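Local coordinates for protein interferon gamma (Paralichthys olivaceus, PDB 6F1E) that acts as a homodimeric type II interferon, a cytokine that binds interferon gamma receptor 1 and activates macrophages and neutrophils, at residues Asn127-Ile130 and Ile131-Ala135. Sequence-based numbering, arbitrary orientation.
Sequences NNFI and IQSKA
The carbonyls of Asn128, Phe129 and Ile130 accept in turn from the backbone N-H groups of Gln132, Ser133 and Lys134, the i to i+4 bonds of the first turn of helix 129-137. Asn128 is the N-cap: with CG anti to the backbone N (chi1 -170°), its side chain reaches forward over the helix start, and OD1 accepts a bent bond (130°) from Ile130 N at 3.0 Å, the donor lying in the carbonyl plane of the amide. CB of Asn128 rests 3.8 Å from CG1 of Ile131, whose side chain crosses it at about a right angle.

Ser133 doubles the grip on the Phe129 carbonyl. Ser133 OG, turned beside its own backbone N, donates to Phe129 O at 3.0 Å, while Ser133 N reaches that oxygen from the opposite face of the carbonyl plane. Ser133 OG also lies over one face of the Phe129 ring, toward its rim, 4.0 Å from CE2. The amide of Gln132 folds back over the start of the helix, CD 3.3 Å from Asn128 O, its plane 71° from that of the ring; NE2 is bound by Met126 O and by Gln65 of the second subunit. On another side, Lys134 extends past Ile130, CE 3.7 Å from CG2, and its NZ is held by Lys29 O of the second subunit.

Beyond the loop after helix 109-122, where Ile131 touches Ile124 and Lys125, this turn packs against the second subunit, Phe129 meeting His17, and Ala135 meeting Leu58 on helix 41-64, both of that subunit, consistent with the intertwined dimer of interferon gamma.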
ATOM      1  N   ASN A 127       0.835 -18.281  -1.654  1.00 61.08           N
ATOM      2  CA  ASN A 127       1.209 -19.654  -1.395  1.00 67.97           C
ATOM      3  C   ASN A 127       0.246 -20.615  -2.059  1.00 60.37           C
ATOM      4  O   ASN A 127       0.353 -21.834  -1.847  1.00 56.71           O
ATOM      5  CB  ASN A 127       1.264 -19.910   0.130  1.00 88.09           C
ATOM      6  CG  ASN A 127      -0.109 -19.789   0.824  1.00 94.95           C
ATOM      7  OD1 ASN A 127      -1.032 -19.128   0.314  1.00 90.98           O
ATOM      8  ND2 ASN A 127      -0.238 -20.421   2.007  1.00 93.49           N
ATOM      9  N   ASN A 128      -0.699 -20.089  -2.848  1.00 56.57           N
ATOM     10  CA  ASN A 128      -1.679 -20.946  -3.562  1.00 56.01           C
ATOM     11  C   ASN A 128      -1.184 -21.193  -4.981  1.00 58.16           C
ATOM     12  O   ASN A 128      -0.707 -20.251  -5.609  1.00 52.43           O
ATOM     13  CB  ASN A 128      -3.049 -20.267  -3.607  1.00 54.59           C
ATOM     14  CG  ASN A 128      -4.131 -21.188  -4.095  1.00 52.69           C
ATOM     15  OD1 ASN A 128      -4.126 -21.592  -5.259  1.00 53.13           O
ATOM     16  ND2 ASN A 128      -5.075 -21.526  -3.207  1.00 49.51           N
ATOM     17  N   PHE A 129      -1.325 -22.432  -5.483  1.00 56.68           N
ATOM     18  CA  PHE A 129      -0.745 -22.863  -6.789  1.00 54.68           C
ATOM     19  C   PHE A 129      -1.469 -22.219  -7.981  1.00 58.64           C
ATOM     20  O   PHE A 129      -0.825 -21.806  -8.959  1.00 52.85           O
ATOM     21  CB  PHE A 129      -0.836 -24.389  -6.903  1.00 54.50           C
ATOM     22  CG  PHE A 129      -0.228 -24.975  -8.154  1.00 56.09           C
ATOM     23  CD1 PHE A 129       1.148 -25.224  -8.235  1.00 62.86           C
ATOM     24  CD2 PHE A 129      -1.030 -25.318  -9.244  1.00 57.94           C
ATOM     25  CE1 PHE A 129       1.718 -25.780  -9.386  1.00 60.10           C
ATOM     26  CE2 PHE A 129      -0.471 -25.856 -10.398  1.00 57.06           C
ATOM     27  CZ  PHE A 129       0.906 -26.094 -10.466  1.00 58.24           C
ATOM     28  N   ILE A 130      -2.806 -22.171  -7.886  1.00 54.35           N
ATOM     29  CA  ILE A 130      -3.655 -21.564  -8.897  1.00 50.75           C
ATOM     30  C   ILE A 130      -3.241 -20.116  -9.065  1.00 49.82           C
ATOM     31  O   ILE A 130      -3.097 -19.630 -10.187  1.00 49.19           O
ATOM     32  CB  ILE A 130      -5.154 -21.546  -8.493  1.00 56.49           C
ATOM     33  CG1 ILE A 130      -5.775 -22.951  -8.224  1.00 58.23           C
ATOM     34  CG2 ILE A 130      -5.972 -20.814  -9.541  1.00 53.51           C
ATOM     35  CD1 ILE A 130      -5.437 -23.988  -9.249  1.00 62.64           C
ATOM     36  N   ILE A 131      -3.077 -19.412  -7.951  1.00 47.17           N
ATOM     37  CA  ILE A 131      -2.691 -17.993  -8.016  1.00 50.87           C
ATOM     38  C   ILE A 131      -1.335 -17.848  -8.705  1.00 48.55           C
ATOM     39  O   ILE A 131      -1.175 -17.035  -9.584  1.00 52.80           O
ATOM     40  CB  ILE A 131      -2.639 -17.339  -6.620  1.00 52.79           C
ATOM     41  CG1 ILE A 131      -4.010 -17.421  -5.915  1.00 54.61           C
ATOM     42  CG2 ILE A 131      -2.198 -15.879  -6.691  1.00 53.86           C
ATOM     43  CD1 ILE A 131      -5.183 -16.853  -6.693  1.00 57.89           C
ATOM     44  N   GLN A 132      -0.390 -18.690  -8.344  1.00 46.19           N
ATOM     45  CA  GLN A 132       0.931 -18.631  -8.930  1.00 50.31           C
ATOM     46  C   GLN A 132       0.894 -18.773 -10.447  1.00 50.48           C
ATOM     47  O   GLN A 132       1.612 -18.041 -11.141  1.00 51.16           O
ATOM     48  CB  GLN A 132       1.846 -19.698  -8.321  1.00 51.22           C
ATOM     49  CG  GLN A 132       2.220 -19.438  -6.859  1.00 53.07           C
ATOM     50  CD  GLN A 132       2.505 -20.724  -6.083  1.00 53.83           C
ATOM     51  OE1 GLN A 132       2.675 -21.790  -6.665  1.00 53.26           O
ATOM     52  NE2 GLN A 132       2.561 -20.617  -4.764  1.00 49.95           N
ATOM     53  N   SER A 133       0.054 -19.670 -10.972  1.00 49.17           N
ATOM     54  CA  SER A 133       0.003 -19.891 -12.434  1.00 55.67           C
ATOM     55  C   SER A 133      -0.652 -18.711 -13.139  1.00 54.78           C
ATOM     56  O   SER A 133      -0.150 -18.249 -14.155  1.00 57.19           O
ATOM     57  CB  SER A 133      -0.746 -21.169 -12.797  1.00 57.78           C
ATOM     58  OG  SER A 133      -0.410 -22.190 -11.880  1.00 68.32           O
ATOM     59  N   LYS A 134      -1.762 -18.222 -12.585  1.00 51.82           N
ATOM     60  CA  LYS A 134      -2.393 -17.030 -13.119  1.00 52.47           C
ATOM     61  C   LYS A 134      -1.406 -15.839 -13.146  1.00 54.85           C
ATOM     62  O   LYS A 134      -1.248 -15.160 -14.143  1.00 50.56           O
ATOM     63  CB  LYS A 134      -3.596 -16.673 -12.278  1.00 51.52           C
ATOM     64  CG  LYS A 134      -4.798 -17.581 -12.445  1.00 54.82           C
ATOM     65  CD  LYS A 134      -5.857 -17.137 -11.450  1.00 59.38           C
ATOM     66  CE  LYS A 134      -7.138 -17.922 -11.616  1.00 67.68           C
ATOM     67  NZ  LYS A 134      -8.247 -17.266 -10.849  1.00 71.67           N
ATOM     68  N   ALA A 135      -0.725 -15.609 -12.040  1.00 55.13           N
ATOM     69  CA  ALA A 135       0.269 -14.538 -11.972  1.00 55.58           C
ATOM     70  C   ALA A 135       1.381 -14.788 -12.976  1.00 56.57           C
ATOM     71  O   ALA A 135       1.861 -13.852 -13.610  1.00 50.25           O
ATOM     72  CB  ALA A 135       0.828 -14.449 -10.576  1.00 52.59           C
TER